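Local coordinates for protein phosphatidylserine synthase (Haemophilus influenzae, PDB 3HSI) that belongs to the phospholipase D superfamily, whose members have an alpha/beta fold of mixed beta-sheets flanked by helices, at residues Val188-Ile191 / Asn192-Leu196; Arg223-Leu226 / Ala227-Glu231; Ile397-Gln401 / Gln402-Ala406; Glu411-Gln414 / Ile415-His418. All coordinates share one frame; numbering follows the deposited sequence.

Contact 1 of 4, residues Val188-Ile191 / Asn192-Leu196; sequences VNFI and NDYLL
Phe190 and Tyr194, one helical turn apart, bring their side chains across each other at about a right angle. Tyr194 CB sits over one face of the Phe190 ring, 4.2 Å from the ring centroid, a CH-pi contact displaced toward the rim. Beyond it the two rings meet obliquely, planes 39° apart, with Phe190 CD1 3.7 Å from Tyr194 CD2. With CG anti to the backbone N (chi1 179°), the Phe190 ring is carried along the helix to Tyr194 and Leu195; on its other flank CE2 lies 3.8 Å from Leu195 CG. Ile191 adds looser contacts: CG1 to Leu195 CD1 and CG2 to Leu196 CG.

These residues form the last turns of helix 181-195, whose apolar side rests on strands 52-56 and 84-90 in the alpha/beta layering of this fold. Here the helix widens into a pi-type turn. Phe190 O accepts both Tyr194 N (2.7 Å) and Leu195 N (3.2 Å), and Leu196 N, at the first residue to leave helical geometry, reaches back to Ile191 O at 2.8 Å.

On the polar edge, Val188 O is gripped twice by Asn192. Backbone N comes to it at 2.9 Å, while ND2, at 3.2 Å, approaches from the opposite face of the carbonyl plane. ND2 also bonds to the Tyr54 hydroxyl oxygen of strand 52-56, and Val188 lies side by side with Asn192, CG1 next to ND2.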
loop_
_atom_site.group_PDB
_atom_site.type_symbol
_atom_site.label_atom_id
_atom_site.label_comp_id
_atom_site.label_asym_id
_atom_site.label_seq_id
_atom_site.Cartn_x
_atom_site.Cartn_y
_atom_site.Cartn_z
ATOM N N VAL C 188 16.448 11.545 21.746
ATOM C CA VAL C 188 17.627 11.855 20.964
ATOM C C VAL C 188 18.397 10.579 20.563
ATOM O O VAL C 188 18.914 10.500 19.464
ATOM C CB VAL C 188 18.566 12.785 21.777
ATOM C CG1 VAL C 188 19.963 12.890 21.121
ATOM C CG2 VAL C 188 17.885 14.145 22.002
ATOM N N ASN C 189 18.496 9.609 21.472
ATOM C CA ASN C 189 19.125 8.335 21.143
ATOM C C ASN C 189 18.404 7.601 19.997
ATOM O O ASN C 189 19.049 7.070 19.087
ATOM C CB ASN C 189 19.260 7.451 22.370
ATOM C CG ASN C 189 20.389 7.894 23.278
ATOM O OD1 ASN C 189 21.291 8.614 22.868
ATOM N ND2 ASN C 189 20.361 7.434 24.513
ATOM N N PHE C 190 17.079 7.618 20.031
ATOM C CA PHE C 190 16.263 6.985 18.976
ATOM C C PHE C 190 16.558 7.635 17.636
ATOM O O PHE C 190 16.744 6.963 16.600
ATOM C CB PHE C 190 14.753 7.088 19.311
ATOM C CG PHE C 190 13.864 6.490 18.255
ATOM C CD1 PHE C 190 13.720 5.115 18.146
ATOM C CD2 PHE C 190 13.233 7.297 17.316
ATOM C CE1 PHE C 190 12.921 4.555 17.130
ATOM C CE2 PHE C 190 12.428 6.733 16.287
ATOM C CZ PHE C 190 12.277 5.378 16.205
ATOM N N ILE C 191 16.619 8.962 17.668
ATOM C CA ILE C 191 16.848 9.750 16.476
ATOM C C ILE C 191 18.210 9.414 15.901
ATOM O O ILE C 191 18.307 9.080 14.719
ATOM C CB ILE C 191 16.709 11.258 16.758
ATOM C CG1 ILE C 191 15.215 11.585 17.002
ATOM C CG2 ILE C 191 17.283 12.086 15.612
ATOM C CD1 ILE C 191 15.019 12.959 17.571
ATOM N N ASN C 192 19.244 9.474 16.742
ATOM C CA ASN C 192 20.589 9.178 16.293
ATOM C C ASN C 192 20.740 7.726 15.871
ATOM O O ASN C 192 21.264 7.470 14.797
ATOM C CB ASN C 192 21.628 9.482 17.374
ATOM C CG ASN C 192 22.088 10.911 17.354
ATOM O OD1 ASN C 192 22.927 11.280 16.538
ATOM N ND2 ASN C 192 21.578 11.721 18.274
ATOM N N ASP C 193 20.267 6.801 16.711
ATOM C CA ASP C 193 20.443 5.361 16.511
ATOM C C ASP C 193 19.577 4.790 15.420
ATOM O O ASP C 193 20.031 3.902 14.711
ATOM C CB ASP C 193 20.155 4.560 17.794
ATOM C CG ASP C 193 21.155 4.837 18.901
ATOM O OD1 ASP C 193 22.125 5.607 18.693
ATOM O OD2 ASP C 193 20.979 4.286 20.007
ATOM N N TYR C 194 18.333 5.258 15.302
ATOM C CA TYR C 194 17.397 4.653 14.351
ATOM C C TYR C 194 16.938 5.529 13.178
ATOM O O TYR C 194 16.919 5.066 12.039
ATOM C CB TYR C 194 16.186 4.076 15.084
ATOM C CG TYR C 194 16.543 2.852 15.893
ATOM C CD1 TYR C 194 16.868 1.649 15.249
ATOM C CD2 TYR C 194 16.582 2.896 17.284
ATOM C CE1 TYR C 194 17.239 0.529 15.959
ATOM C CE2 TYR C 194 16.940 1.748 18.032
ATOM C CZ TYR C 194 17.278 0.582 17.352
ATOM O OH TYR C 194 17.628 -0.545 18.037
ATOM N N LEU C 195 16.565 6.775 13.439
ATOM C CA LEU C 195 16.040 7.615 12.366
ATOM C C LEU C 195 17.120 8.083 11.415
ATOM O O LEU C 195 16.941 7.985 10.216
ATOM C CB LEU C 195 15.258 8.822 12.901
ATOM C CG LEU C 195 13.816 8.576 13.293
ATOM C CD1 LEU C 195 13.150 9.916 13.634
ATOM C CD2 LEU C 195 13.065 7.874 12.168
ATOM N N LEU C 196 18.221 8.601 11.974
ATOM C CA LEU C 196 19.322 9.144 11.208
ATOM C C LEU C 196 20.255 8.092 10.625
ATOM O O LEU C 196 21.434 8.066 10.936
ATOM C CB LEU C 196 20.152 10.098 12.069
ATOM C CG LEU C 196 19.749 11.551 12.238
ATOM C CD1 LEU C 196 20.913 12.259 12.928
ATOM C CD2 LEU C 196 19.475 12.177 10.884
#

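Contact 2 of 4, residues Arg223-Leu226 / Ala227-Glu231; sequences RKDL and AQNGE
Asp225 and Asn229 meet one turn apart at the end of helix 216-229, where Asp225 OD1 lies 2.6 Å from Asn229 ND2. The hydrogen bond between them is weak despite the short distance: the N-H...O angle is only 126°, and the carboxylate and amide planes are turned 67° against each other. Asp225 sets CG anti to its own nitrogen (chi1 -171°), which carries the carboxylate forward along the helix, and Asn229 sets CG beside its backbone N, which brings the amide back to meet it.

Behind this pair the i to i+4 backbone bonds of the helix run on. Asn229 N bonds to Asp225 O at 2.9 Å, so the same two residues are joined through main chain and side chain alike. Ala227 N to Arg223 O (2.8 Å) and Gln228 N to Lys224 O (3.2 Å) continue the helical pattern. Gly230, the first residue outside helical geometry, still gives its N to Leu226 O at 2.9 Å.

Arg223 reaches the backbone oxygens of Ile132 and Leu389 through NH1, and Lys224 packs on Ser255 of the second subunit. Leu226 packs on Phe250 and Leu252 of strand 245-252 and on Tyr194 and Leu195 of helix 181-195.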
loop_
_atom_site.group_PDB
_atom_site.type_symbol
_atom_site.label_atom_id
_atom_site.label_comp_id
_atom_site.label_asym_id
_atom_site.label_seq_id
_atom_site.Cartn_x
_atom_site.Cartn_y
_atom_site.Cartn_z
ATOM N N ARG C 223 13.562 1.326 5.393
ATOM C CA ARG C 223 12.197 1.222 5.922
ATOM C C ARG C 223 12.103 -0.114 6.625
ATOM O O ARG C 223 11.671 -0.196 7.770
ATOM C CB ARG C 223 11.147 1.292 4.790
ATOM C CG ARG C 223 9.711 1.069 5.236
ATOM C CD ARG C 223 8.719 1.093 4.032
ATOM N NE ARG C 223 7.379 0.671 4.457
ATOM C CZ ARG C 223 6.444 1.468 4.962
ATOM N NH1 ARG C 223 6.649 2.765 5.117
ATOM N NH2 ARG C 223 5.302 0.947 5.354
ATOM N N LYS C 224 12.526 -1.160 5.922
ATOM C CA LYS C 224 12.469 -2.509 6.450
ATOM C C LYS C 224 13.223 -2.641 7.776
ATOM O O LYS C 224 12.731 -3.243 8.723
ATOM C CB LYS C 224 13.001 -3.487 5.420
ATOM C CG LYS C 224 12.489 -4.891 5.623
ATOM C CD LYS C 224 12.679 -5.652 4.342
ATOM C CE LYS C 224 12.978 -7.094 4.597
ATOM N NZ LYS C 224 14.395 -7.206 4.972
ATOM N N ASP C 225 14.402 -2.048 7.844
ATOM C CA ASP C 225 15.196 -2.101 9.060
ATOM C C ASP C 225 14.531 -1.327 10.199
ATOM O O ASP C 225 14.445 -1.821 11.311
ATOM C CB ASP C 225 16.629 -1.588 8.799
ATOM C CG ASP C 225 17.571 -1.833 9.978
ATOM O OD1 ASP C 225 17.550 -2.926 10.574
ATOM O OD2 ASP C 225 18.361 -0.940 10.314
ATOM N N LEU C 226 14.046 -0.128 9.914
ATOM C CA LEU C 226 13.417 0.701 10.940
ATOM C C LEU C 226 12.110 0.074 11.463
ATOM O O LEU C 226 11.853 0.056 12.673
ATOM C CB LEU C 226 13.169 2.088 10.375
ATOM C CG LEU C 226 12.645 3.162 11.332
ATOM C CD1 LEU C 226 13.634 3.459 12.445
ATOM C CD2 LEU C 226 12.352 4.388 10.527
ATOM N N ALA C 227 11.314 -0.485 10.540
ATOM C CA ALA C 227 10.063 -1.126 10.879
ATOM C C ALA C 227 10.327 -2.301 11.824
ATOM O O ALA C 227 9.585 -2.519 12.771
ATOM C CB ALA C 227 9.337 -1.629 9.607
ATOM N N GLN C 228 11.378 -3.072 11.574
ATOM C CA GLN C 228 11.584 -4.225 12.434
ATOM C C GLN C 228 12.386 -3.926 13.690
ATOM O O GLN C 228 12.232 -4.624 14.681
ATOM C CB GLN C 228 12.146 -5.422 11.658
ATOM C CG GLN C 228 13.588 -5.382 11.306
ATOM C CD GLN C 228 14.043 -6.730 10.701
ATOM O OE1 GLN C 228 13.290 -7.710 10.737
ATOM N NE2 GLN C 228 15.261 -6.775 10.144
ATOM N N ASN C 229 13.224 -2.900 13.679
ATOM C CA ASN C 229 14.098 -2.705 14.838
ATOM C C ASN C 229 13.931 -1.428 15.634
ATOM O O ASN C 229 14.334 -1.382 16.770
ATOM C CB ASN C 229 15.579 -2.868 14.473
ATOM C CG ASN C 229 15.878 -4.185 13.808
ATOM O OD1 ASN C 229 15.661 -5.248 14.383
ATOM N ND2 ASN C 229 16.392 -4.125 12.592
ATOM N N GLY C 230 13.366 -0.381 15.059
ATOM C CA GLY C 230 13.280 0.868 15.793
ATOM C C GLY C 230 12.515 0.706 17.092
ATOM O O GLY C 230 11.401 0.167 17.102
ATOM N N GLU C 231 13.120 1.169 18.184
ATOM C CA GLU C 231 12.478 1.186 19.490
ATOM C C GLU C 231 13.195 2.192 20.366
ATOM O O GLU C 231 14.346 2.511 20.112
ATOM C CB GLU C 231 12.496 -0.208 20.146
ATOM C CG GLU C 231 13.902 -0.761 20.372
ATOM C CD GLU C 231 13.894 -2.153 21.032
ATOM O OE1 GLU C 231 12.804 -2.655 21.417
ATOM O OE2 GLU C 231 14.997 -2.747 21.181
#

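Contact 3 of 4, residues Ile397-Gln401 / Gln402-Ala406; sequences IYDPQ and QQLLA
Asp399 turns its carboxylate toward the backbone of Gln403 and Leu404 by placing CG anti to the backbone N (chi1 -172°). The chain does the rest by folding back in two consecutive type I beta turns, Asp399 to Gln402 and Gln402 to Leu405. They link the C-terminal end of strand 391-398 to the start of helix 405-415, a strand-to-helix connection within the PLD-like domain. Gln402, shared by both turns, has the positive phi (52°) of a left-handed backbone conformation.

Each carboxylate oxygen takes a different amide. OD2 of Asp399 accepts Leu404 N at 2.8 Å on its syn side, 32° out of the carboxylate plane. Asp399 OD1 receives a weak bond from Gln403 N at 2.7 Å, strongly bent at the hydrogen. The side chain of this buried aspartate is thus held by successive backbone N-H groups just ahead of the helix, an arrangement that probably favours its negative charge. Its main chain closes the first turn as well: Gln402 N bonds to Asp399 O at 3.2 Å from above the carbonyl plane.

On the apolar side, Leu404 CB lies 3.2 Å from Asp399 OD2, and Leu404 CD1 touches Ile397 CG2 at 4.2 Å. Leu404 goes on to Ile29 and Phe31 of strand 29-31. Gln403 OE1 also accepts the backbone N of Leu244. A water bridges the polar groups, donating to Asp399 OD1 and Gln403 OE1 and accepting from Gln401 N at 2.8 Å.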
loop_
_atom_site.group_PDB
_atom_site.type_symbol
_atom_site.label_atom_id
_atom_site.label_comp_id
_atom_site.label_asym_id
_atom_site.label_seq_id
_atom_site.Cartn_x
_atom_site.Cartn_y
_atom_site.Cartn_z
ATOM N N ILE C 397 1.438 8.054 28.815
ATOM C CA ILE C 397 1.452 8.418 30.221
ATOM C C ILE C 397 0.540 7.474 31.046
ATOM O O ILE C 397 -0.620 7.265 30.723
ATOM C CB ILE C 397 1.015 9.885 30.423
ATOM C CG1 ILE C 397 1.999 10.818 29.704
ATOM C CG2 ILE C 397 0.933 10.196 31.877
ATOM C CD1 ILE C 397 1.525 12.229 29.568
ATOM N N TYR C 398 1.116 6.895 32.086
ATOM C CA TYR C 398 0.404 6.083 33.057
ATOM C C TYR C 398 0.284 6.876 34.362
ATOM O O TYR C 398 1.297 7.268 34.961
ATOM C CB TYR C 398 1.186 4.801 33.291
ATOM C CG TYR C 398 0.542 3.815 34.247
ATOM C CD1 TYR C 398 -0.824 3.504 34.156
ATOM C CD2 TYR C 398 1.318 3.141 35.196
ATOM C CE1 TYR C 398 -1.414 2.578 35.033
ATOM C CE2 TYR C 398 0.747 2.216 36.076
ATOM C CZ TYR C 398 -0.615 1.950 35.987
ATOM O OH TYR C 398 -1.167 1.040 36.827
ATOM N N ASP C 399 -0.956 7.068 34.799
ATOM C CA ASP C 399 -1.279 7.895 35.950
ATOM C C ASP C 399 -2.154 7.130 36.944
ATOM O O ASP C 399 -3.317 7.482 37.123
ATOM C CB ASP C 399 -1.989 9.173 35.480
ATOM C CG ASP C 399 -2.180 10.184 36.589
ATOM O OD1 ASP C 399 -1.447 10.102 37.622
ATOM O OD2 ASP C 399 -3.085 11.051 36.425
ATOM N N PRO C 400 -1.589 6.083 37.598
ATOM C CA PRO C 400 -2.374 5.180 38.476
ATOM C C PRO C 400 -3.012 5.857 39.694
ATOM O O PRO C 400 -4.062 5.419 40.131
ATOM C CB PRO C 400 -1.347 4.130 38.933
ATOM C CG PRO C 400 0.007 4.741 38.676
ATOM C CD PRO C 400 -0.174 5.664 37.494
ATOM N N GLN C 401 -2.396 6.914 40.228
ATOM C CA GLN C 401 -2.943 7.580 41.407
ATOM C C GLN C 401 -3.569 8.927 41.060
ATOM O O GLN C 401 -3.718 9.773 41.931
ATOM C CB GLN C 401 -1.856 7.762 42.475
ATOM C CG GLN C 401 -1.247 6.439 42.931
ATOM C CD GLN C 401 -0.469 6.561 44.215
ATOM O OE1 GLN C 401 -0.797 7.376 45.089
ATOM N NE2 GLN C 401 0.555 5.739 44.358
ATOM N N GLN C 402 -3.936 9.104 39.788
ATOM C CA GLN C 402 -4.594 10.311 39.290
ATOM C C GLN C 402 -3.846 11.589 39.650
ATOM O O GLN C 402 -4.451 12.613 39.887
ATOM C CB GLN C 402 -6.064 10.387 39.733
ATOM C CG GLN C 402 -6.985 9.410 38.975
ATOM C CD GLN C 402 -6.623 7.944 39.232
ATOM O OE1 GLN C 402 -6.164 7.221 38.332
ATOM N NE2 GLN C 402 -6.796 7.515 40.465
ATOM N N GLN C 403 -2.522 11.529 39.680
ATOM C CA GLN C 403 -1.736 12.729 39.913
ATOM C C GLN C 403 -1.928 13.804 38.838
ATOM O O GLN C 403 -1.764 14.980 39.123
ATOM C CB GLN C 403 -0.268 12.372 40.016
ATOM C CG GLN C 403 0.049 11.506 41.210
ATOM C CD GLN C 403 1.441 10.951 41.084
ATOM O OE1 GLN C 403 1.608 9.817 40.670
ATOM N NE2 GLN C 403 2.451 11.773 41.373
ATOM N N LEU C 404 -2.285 13.400 37.618
ATOM C CA LEU C 404 -2.484 14.357 36.520
ATOM C C LEU C 404 -3.940 14.741 36.255
ATOM O O LEU C 404 -4.214 15.509 35.327
ATOM C CB LEU C 404 -1.921 13.802 35.212
ATOM C CG LEU C 404 -0.535 14.171 34.705
ATOM C CD1 LEU C 404 -0.495 13.973 33.171
ATOM C CD2 LEU C 404 -0.060 15.603 35.117
ATOM N N LEU C 405 -4.880 14.202 37.028
ATOM C CA LEU C 405 -6.295 14.320 36.660
ATOM C C LEU C 405 -6.718 15.775 36.453
ATOM O O LEU C 405 -7.486 16.062 35.537
ATOM C CB LEU C 405 -7.197 13.662 37.701
ATOM C CG LEU C 405 -8.697 13.564 37.353
ATOM C CD1 LEU C 405 -8.924 12.866 36.031
ATOM C CD2 LEU C 405 -9.475 12.835 38.462
ATOM N N ALA C 406 -6.233 16.687 37.304
ATOM C CA ALA C 406 -6.667 18.083 37.210
ATOM C C ALA C 406 -6.143 18.742 35.932
ATOM O O ALA C 406 -6.875 19.436 35.246
ATOM C CB ALA C 406 -6.225 18.906 38.472
HETATM O O HOH W 1 -0.268 8.465 39.271
#

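Contact 4 of 4, residues Glu411-Gln414 / Ile415-His418; sequences EQNQ and IRQH
Gln412 and Arg416 run side by side in the same direction in the C-terminal part of helix 405-415. Gln412 CB lies over a face of the Arg416 guanidinium, 3.8 Å from NH1. An aliphatic contact is Glu411 CG against Ile415 CD1, at 3.9 Å, where Ile415 directs CG1 anti to the carbonyl carbon (chi1 -73°) and back along the helix. Glu411 and Gln412 rest on Trp369 of strand 367-370, and Gln414 and Ile415 on Tyr172 of strand 171-179, so this side of the helix lies against strands of both sheets.

Among the hydrogen bonds, Ile415 N to Glu411 O (2.9 Å) and Arg416 N to Gln412 O (3.0 Å) are regular i to i+4 helical bonds. The pattern then tightens: Gln417 N reaches only three residues back, to Gln414 O at 3.1 Å, from above the carbonyl plane. At the guanidinium edge, Arg416 NH1 gives a weak bond to Asn413 OD1, 3.3 Å away and in the guanidinium plane.

Both charged side chains have their salt bridges outside these residues, Arg416 NH2 to Glu302 and Glu411 OE1 to Arg174. Gln412 and Asn413 probably help hold the guanidinium facing Glu302, whose carboxylate would offset its charge.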
loop_
_atom_site.group_PDB
_atom_site.type_symbol
_atom_site.label_atom_id
_atom_site.label_comp_id
_atom_site.label_asym_id
_atom_site.label_seq_id
_atom_site.Cartn_x
_atom_site.Cartn_y
_atom_site.Cartn_z
ATOM N N GLU C 411 -7.050 20.678 30.186
ATOM C CA GLU C 411 -6.783 20.602 28.753
ATOM C C GLU C 411 -8.042 20.121 28.031
ATOM O O GLU C 411 -8.404 20.668 26.986
ATOM C CB GLU C 411 -5.560 19.688 28.404
ATOM C CG GLU C 411 -5.201 19.724 26.888
ATOM C CD GLU C 411 -4.370 18.513 26.364
ATOM O OE1 GLU C 411 -4.601 17.365 26.781
ATOM O OE2 GLU C 411 -3.477 18.707 25.512
ATOM N N GLN C 412 -8.738 19.138 28.589
ATOM C CA GLN C 412 -9.912 18.603 27.863
ATOM C C GLN C 412 -11.055 19.647 27.795
ATOM O O GLN C 412 -11.765 19.711 26.805
ATOM C CB GLN C 412 -10.414 17.314 28.506
ATOM C CG GLN C 412 -9.674 16.034 28.085
ATOM C CD GLN C 412 -10.138 14.815 28.920
ATOM O OE1 GLN C 412 -10.862 14.973 29.877
ATOM N NE2 GLN C 412 -9.691 13.628 28.572
ATOM N N ASN C 413 -11.219 20.448 28.859
ATOM C CA ASN C 413 -12.234 21.498 28.878
ATOM C C ASN C 413 -11.912 22.643 27.929
ATOM O O ASN C 413 -12.818 23.231 27.359
ATOM C CB ASN C 413 -12.478 22.038 30.295
ATOM C CG ASN C 413 -13.364 21.107 31.125
ATOM O OD1 ASN C 413 -14.147 20.329 30.565
ATOM N ND2 ASN C 413 -13.217 21.150 32.446
ATOM N N GLN C 414 -10.622 22.973 27.787
ATOM C CA GLN C 414 -10.197 23.923 26.771
ATOM C C GLN C 414 -10.546 23.378 25.385
ATOM O O GLN C 414 -11.130 24.087 24.551
ATOM C CB GLN C 414 -8.710 24.225 26.857
ATOM C CG GLN C 414 -8.287 25.349 25.914
ATOM C CD GLN C 414 -9.183 26.602 26.042
ATOM O OE1 GLN C 414 -9.193 27.278 27.065
ATOM N NE2 GLN C 414 -9.936 26.900 24.994
ATOM N N ILE C 415 -10.197 22.123 25.157
ATOM C CA ILE C 415 -10.500 21.476 23.888
ATOM C C ILE C 415 -11.988 21.561 23.536
ATOM O O ILE C 415 -12.329 21.934 22.408
ATOM C CB ILE C 415 -9.989 20.028 23.838
ATOM C CG1 ILE C 415 -8.474 20.028 23.708
ATOM C CG2 ILE C 415 -10.572 19.271 22.617
ATOM C CD1 ILE C 415 -7.826 18.714 24.120
ATOM N N ARG C 416 -12.863 21.297 24.517
ATOM C CA ARG C 416 -14.310 21.250 24.290
ATOM C C ARG C 416 -14.958 22.612 24.051
ATOM O O ARG C 416 -16.141 22.664 23.658
ATOM C CB ARG C 416 -14.984 20.584 25.485
ATOM C CG ARG C 416 -14.700 19.081 25.561
ATOM C CD ARG C 416 -15.432 18.471 26.740
ATOM N NE ARG C 416 -15.096 17.067 26.922
ATOM C CZ ARG C 416 -14.536 16.556 28.022
ATOM N NH1 ARG C 416 -14.217 17.341 29.055
ATOM N NH2 ARG C 416 -14.258 15.251 28.069
ATOM N N GLN C 417 -14.200 23.703 24.289
ATOM C CA GLN C 417 -14.772 25.061 24.241
ATOM C C GLN C 417 -15.457 25.376 22.924
ATOM O O GLN C 417 -16.552 25.929 22.931
ATOM C CB GLN C 417 -13.749 26.175 24.540
ATOM C CG GLN C 417 -13.281 26.263 25.995
ATOM C CD GLN C 417 -14.426 26.615 26.944
ATOM O OE1 GLN C 417 -15.406 27.259 26.556
ATOM N NE2 GLN C 417 -14.324 26.150 28.185
ATOM N N HIS C 418 -14.802 25.070 21.809
ATOM C CA HIS C 418 -15.371 25.368 20.491
ATOM C C HIS C 418 -16.111 24.189 19.891
ATOM O O HIS C 418 -16.226 24.112 18.669
ATOM C CB HIS C 418 -14.293 25.866 19.536
ATOM C CG HIS C 418 -13.683 27.165 19.946
ATOM N ND1 HIS C 418 -14.411 28.330 20.025
ATOM C CD2 HIS C 418 -12.416 27.491 20.299
ATOM C CE1 HIS C 418 -13.623 29.322 20.399
ATOM N NE2 HIS C 418 -12.402 28.844 20.558
#

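In the fold
Contacts 1 and 2 form one patch, their centres 12 Å apart. Tyr194 of contact 1 lies against the end of contact 2, its CE2 3.4 Å from Glu231 O, and Phe190 CD1 approaches that same oxygen at 3.3 Å, so the ends of helices 181-195 and 216-229 pack together. Contacts 3 and 4 share helix 405-415, one leading into its start and the other lying at its C-terminal part; their centres are 19 Å apart and their nearest atoms about 5 Å, without touching. Contact 4 lies across the chain's centre from contacts 1 and 2, its centre about 34 Å and 36 Å from theirs. Contact 3 comes within about 16 Å of both, measured between nearest atoms.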